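Local atomic coordinates of phenylacetic acid degradation-related protein (Ralstonia eutropha JMP134, PDB entry 2PIM), a protein that probably hydrolyses fatty acyl-CoA thioesters, as a dimeric member of the hotdog-fold thioesterase superfamily. Residues G59-M64 with G119-D124; A63-V68 with A129-T134. All coordinates share one frame; numbering follows the deposited sequence.

Contact 1: residues G59-M64 with G119-D124; sequences GMLGAM and GELSQD
Methyl CD2 of Leu121 is lifted off the plane of the Leu61 peptide toward one face, 3.6 Å from Leu61 O and well to the side of the C=O direction. The same methyl also touches Leu61 CD2 at 3.7 Å, the two leucines meeting branch to branch at a slant. Beside Leu61 runs Met64, a selenomethionine whose extended chain passes Leu121 at about a right angle. Its SE lies 4.1 Å from Leu121 CD2, and its CB is 4.1 Å from Leu121 CD1. One strand leucine thus touches two helix residues three apart, Leu61 and Met64. With chi1 at -154°, CG of Leu121 is swung opposite the backbone N, which carries both methyls out from the strand to the helix. Leu101 of the neighbouring strand 99-107 and Tyr43 of strand 38-45, one strand farther on, pack on both Leu121 and Met64 and continue this buried apolar layer. Such packing of a long central helix against the inner face of a curved antiparallel sheet is the hallmark of the hotdog fold.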
loop_
_atom_site.group_PDB
_atom_site.type_symbol
_atom_site.label_atom_id
_atom_site.label_comp_id
_atom_site.label_asym_id
_atom_site.label_seq_id
_atom_site.Cartn_x
_atom_site.Cartn_y
_atom_site.Cartn_z
ATOM N N GLY A 59 0.816 -2.275 -4.271
ATOM C CA GLY A 59 0.776 -1.334 -3.190
ATOM C C GLY A 59 -0.524 -0.575 -3.097
ATOM O O GLY A 59 -0.981 -0.323 -2.006
HETATM N N MSE A 60 -1.116 -0.211 -4.241
HETATM C CA MSE A 60 -2.389 0.533 -4.252
HETATM C C MSE A 60 -3.499 -0.370 -3.689
HETATM O O MSE A 60 -4.313 0.100 -2.910
HETATM C CB MSE A 60 -2.734 1.063 -5.654
HETATM C CG MSE A 60 -1.749 2.156 -6.125
HETATM SE SE MSE A 60 -1.704 3.641 -4.842
HETATM C CE MSE A 60 -3.517 3.988 -4.647
ATOM N N LEU A 61 -3.477 -1.660 -4.045
ATOM C CA LEU A 61 -4.376 -2.635 -3.423
ATOM C C LEU A 61 -4.167 -2.722 -1.925
ATOM O O LEU A 61 -5.122 -2.842 -1.157
ATOM C CB LEU A 61 -4.175 -4.010 -3.997
ATOM C CG LEU A 61 -4.378 -4.178 -5.514
ATOM C CD1 LEU A 61 -3.924 -5.567 -5.966
ATOM C CD2 LEU A 61 -5.787 -3.937 -5.922
ATOM N N GLY A 62 -2.901 -2.686 -1.520
ATOM C CA GLY A 62 -2.556 -2.636 -0.111
ATOM C C GLY A 62 -3.133 -1.423 0.603
ATOM O O GLY A 62 -3.508 -1.534 1.747
ATOM N N ALA A 63 -3.206 -0.269 -0.059
ATOM C CA ALA A 63 -3.824 0.918 0.548
ATOM C C ALA A 63 -5.320 0.727 0.758
ATOM O O ALA A 63 -5.882 1.227 1.711
ATOM C CB ALA A 63 -3.532 2.184 -0.302
HETATM N N MSE A 64 -5.966 -0.034 -0.116
HETATM C CA MSE A 64 -7.381 -0.415 0.090
HETATM C C MSE A 64 -7.566 -1.411 1.262
HETATM O O MSE A 64 -8.491 -1.276 2.078
HETATM C CB MSE A 64 -7.891 -1.039 -1.189
HETATM C CG MSE A 64 -7.967 -0.059 -2.303
HETATM SE SE MSE A 64 -8.243 -0.949 -4.059
HETATM C CE MSE A 64 -7.965 0.579 -5.249
ATOM N N GLY A 119 -7.997 -8.876 6.020
ATOM C CA GLY A 119 -8.679 -8.218 4.945
ATOM C C GLY A 119 -8.541 -9.061 3.687
ATOM O O GLY A 119 -7.550 -9.746 3.530
ATOM N N GLU A 120 -9.571 -9.031 2.832
ATOM C CA GLU A 120 -9.566 -9.687 1.518
ATOM C C GLU A 120 -10.088 -8.675 0.511
ATOM O O GLU A 120 -10.951 -7.869 0.826
ATOM C CB GLU A 120 -10.449 -10.907 1.560
ATOM C CG GLU A 120 -9.918 -11.937 2.562
ATOM C CD GLU A 120 -10.859 -13.115 2.843
ATOM O OE1 GLU A 120 -12.038 -13.060 2.380
ATOM O OE2 GLU A 120 -10.389 -14.086 3.524
ATOM N N LEU A 121 -9.506 -8.671 -0.674
ATOM C CA LEU A 121 -9.920 -7.762 -1.725
ATOM C C LEU A 121 -10.272 -8.627 -2.929
ATOM O O LEU A 121 -9.448 -9.458 -3.376
ATOM C CB LEU A 121 -8.777 -6.802 -2.044
ATOM C CG LEU A 121 -9.007 -5.431 -2.615
ATOM C CD1 LEU A 121 -9.930 -4.517 -1.771
ATOM C CD2 LEU A 121 -7.633 -4.800 -2.785
ATOM N N SER A 122 -11.498 -8.428 -3.422
ATOM C CA SER A 122 -12.011 -9.102 -4.597
ATOM C C SER A 122 -12.369 -8.147 -5.715
ATOM O O SER A 122 -12.748 -6.990 -5.485
ATOM C CB SER A 122 -13.296 -9.890 -4.270
ATOM O OG SER A 122 -12.984 -10.900 -3.351
ATOM N N GLN A 123 -12.278 -8.699 -6.925
ATOM C CA GLN A 123 -12.731 -8.076 -8.139
ATOM C C GLN A 123 -13.251 -9.189 -9.052
ATOM O O GLN A 123 -12.588 -10.220 -9.223
ATOM C CB GLN A 123 -11.586 -7.354 -8.821
ATOM C CG GLN A 123 -12.061 -6.520 -9.972
ATOM C CD GLN A 123 -10.965 -5.685 -10.563
ATOM O OE1 GLN A 123 -9.999 -6.218 -11.122
ATOM N NE2 GLN A 123 -11.102 -4.366 -10.460
ATOM N N ASP A 124 -14.429 -8.958 -9.628
ATOM C CA ASP A 124 -15.137 -9.892 -10.507
ATOM C C ASP A 124 -15.273 -11.288 -9.912
ATOM O O ASP A 124 -15.165 -12.308 -10.615
ATOM C CB ASP A 124 -14.499 -9.938 -11.907
ATOM C CG ASP A 124 -14.473 -8.562 -12.606
ATOM O OD1 ASP A 124 -15.293 -7.664 -12.271
ATOM O OD2 ASP A 124 -13.610 -8.381 -13.501
#

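Contact 2: residues A63-V68 with A129-T134; sequences AMLDDV and ATATAT
Leu65 reaches Ala129 and Ala131 through two torsions: chi1 of -72° sets CG opposite the carbonyl carbon, and chi2 of 160° then stretches CD1 away from CA toward the strand. The result is a single helix side chain laid over two alanine methyls and a carbonyl of the strand, here in the core of a hotdog fold, where helix 58-75 is the sausage and the antiparallel sheet the bun. Ala129 and Ala131 both turn their CB atoms to the helix, while the intervening Thr130 points its side chain to the other side of the sheet. Leu65 exploits the low relief of these alanines from root to tip. At the root, CB is 3.8 Å from Ala131 CB; of the two end methyls, CD2 lies 4.1 Å from Ala131 CB and CD1 3.8 Å from Ala129 CB. With alanines as the side chains facing it, the helix backbone can come close, and the CA atoms of Leu65 and Ala131 are 6.4 Å apart. The helix segment crosses the strand segment at -48°, their axes 8.7 Å apart at the nearest point, and Leu65 is the residue that bridges them.

Neighbouring strands complete the packing, with Leu121 against Leu65 and Leu88 against Ala131. The two residues after Leu65 have other partners: Asp66 OD2 accepts a hydrogen bond from Gly59 N of the second subunit, and Asp67 OD2 is hydrogen-bonded to Tyr43 OH of its own chain. Back at the strand, Leu65 CD1 also sits almost squarely over the face of the Thr130 carbonyl group, 3.8 Å from Thr130 O.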
loop_
_atom_site.group_PDB
_atom_site.type_symbol
_atom_site.label_atom_id
_atom_site.label_comp_id
_atom_site.label_asym_id
_atom_site.label_seq_id
_atom_site.Cartn_x
_atom_site.Cartn_y
_atom_site.Cartn_z
ATOM N N ALA A 63 -3.206 -0.269 -0.059
ATOM C CA ALA A 63 -3.824 0.918 0.548
ATOM C C ALA A 63 -5.320 0.727 0.758
ATOM O O ALA A 63 -5.882 1.227 1.711
ATOM C CB ALA A 63 -3.532 2.184 -0.302
HETATM N N MSE A 64 -5.966 -0.034 -0.116
HETATM C CA MSE A 64 -7.381 -0.415 0.090
HETATM C C MSE A 64 -7.566 -1.411 1.262
HETATM O O MSE A 64 -8.491 -1.276 2.078
HETATM C CB MSE A 64 -7.891 -1.039 -1.189
HETATM C CG MSE A 64 -7.967 -0.059 -2.303
HETATM SE SE MSE A 64 -8.243 -0.949 -4.059
HETATM C CE MSE A 64 -7.965 0.579 -5.249
ATOM N N LEU A 65 -6.656 -2.385 1.343
ATOM C CA LEU A 65 -6.615 -3.338 2.453
ATOM C C LEU A 65 -6.334 -2.644 3.776
ATOM O O LEU A 65 -6.925 -2.976 4.817
ATOM C CB LEU A 65 -5.606 -4.465 2.152
ATOM C CG LEU A 65 -6.075 -5.477 1.058
ATOM C CD1 LEU A 65 -4.946 -6.259 0.433
ATOM C CD2 LEU A 65 -7.158 -6.426 1.561
ATOM N N ASP A 66 -5.457 -1.654 3.737
ATOM C CA ASP A 66 -5.184 -0.843 4.901
ATOM C C ASP A 66 -6.447 -0.129 5.340
ATOM O O ASP A 66 -6.753 -0.071 6.548
ATOM C CB ASP A 66 -4.019 0.126 4.604
ATOM C CG ASP A 66 -3.556 0.914 5.852
ATOM O OD1 ASP A 66 -3.444 0.351 6.942
ATOM O OD2 ASP A 66 -3.271 2.107 5.734
ATOM N N ASP A 67 -7.188 0.438 4.380
ATOM C CA ASP A 67 -8.388 1.198 4.714
ATOM C C ASP A 67 -9.465 0.300 5.355
ATOM O O ASP A 67 -10.041 0.625 6.392
ATOM C CB ASP A 67 -8.977 1.883 3.478
ATOM C CG ASP A 67 -10.216 2.708 3.824
ATOM O OD1 ASP A 67 -10.027 3.787 4.399
ATOM O OD2 ASP A 67 -11.376 2.273 3.546
ATOM N N VAL A 68 -9.732 -0.843 4.744
ATOM C CA VAL A 68 -10.835 -1.688 5.209
ATOM C C VAL A 68 -10.582 -2.244 6.619
ATOM O O VAL A 68 -11.516 -2.233 7.504
ATOM C CB VAL A 68 -11.231 -2.769 4.147
ATOM C CG1 VAL A 68 -10.171 -3.863 4.024
ATOM C CG2 VAL A 68 -12.576 -3.319 4.443
ATOM N N ALA A 129 -6.128 -9.996 -3.588
ATOM C CA ALA A 129 -5.122 -9.792 -2.601
ATOM C C ALA A 129 -5.710 -10.001 -1.217
ATOM O O ALA A 129 -6.912 -9.801 -1.016
ATOM C CB ALA A 129 -4.548 -8.380 -2.719
ATOM N N THR A 130 -4.859 -10.423 -0.283
ATOM C CA THR A 130 -5.231 -10.489 1.126
ATOM C C THR A 130 -4.266 -9.714 2.002
ATOM O O THR A 130 -3.143 -9.412 1.591
ATOM C CB THR A 130 -5.310 -11.950 1.609
ATOM O OG1 THR A 130 -4.073 -12.574 1.409
ATOM C CG2 THR A 130 -6.332 -12.727 0.829
ATOM N N ALA A 131 -4.696 -9.469 3.233
ATOM C CA ALA A 131 -3.899 -8.817 4.229
ATOM C C ALA A 131 -4.116 -9.335 5.651
ATOM O O ALA A 131 -5.197 -9.804 6.018
ATOM C CB ALA A 131 -4.184 -7.345 4.242
ATOM N N THR A 132 -3.074 -9.144 6.458
ATOM C CA THR A 132 -3.122 -9.257 7.889
ATOM C C THR A 132 -2.601 -7.950 8.461
ATOM O O THR A 132 -1.484 -7.534 8.145
ATOM C CB THR A 132 -2.188 -10.449 8.318
ATOM O OG1 THR A 132 -2.802 -11.680 7.909
ATOM C CG2 THR A 132 -1.967 -10.464 9.812
ATOM N N ALA A 133 -3.386 -7.323 9.308
ATOM C CA ALA A 133 -3.014 -6.092 9.986
ATOM C C ALA A 133 -2.900 -6.326 11.464
ATOM O O ALA A 133 -3.759 -6.971 12.059
ATOM C CB ALA A 133 -4.069 -5.034 9.758
ATOM N N THR A 134 -1.822 -5.812 12.047
ATOM C CA THR A 134 -1.658 -5.715 13.491
ATOM C C THR A 134 -1.774 -4.266 13.887
ATOM O O THR A 134 -0.981 -3.460 13.435
ATOM C CB THR A 134 -0.272 -6.227 13.889
ATOM O OG1 THR A 134 -0.139 -7.551 13.400
ATOM C CG2 THR A 134 -0.086 -6.193 15.367
#

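Contacts 1 and 2, with centres about 7 Å apart, are successive steps of one helix on one sheet. Both start from helix 58-75 and overlap at Ala63 and Met64; contact 1 then runs to strand 114-123 and contact 2 to strand 126-136, the next along the chain and its antiparallel neighbour. The two strands are joined by probable backbone hydrogen bonds, Leu121 N to Ala129 O at 2.8 Å and Gly119 O to Ala131 N at 2.9 Å, while Leu65 CD2 packs on Gly119 C. Helix and strand pair therefore form one continuous buried layer, and the helix also touches the second subunit, tying the core to the dimer interface.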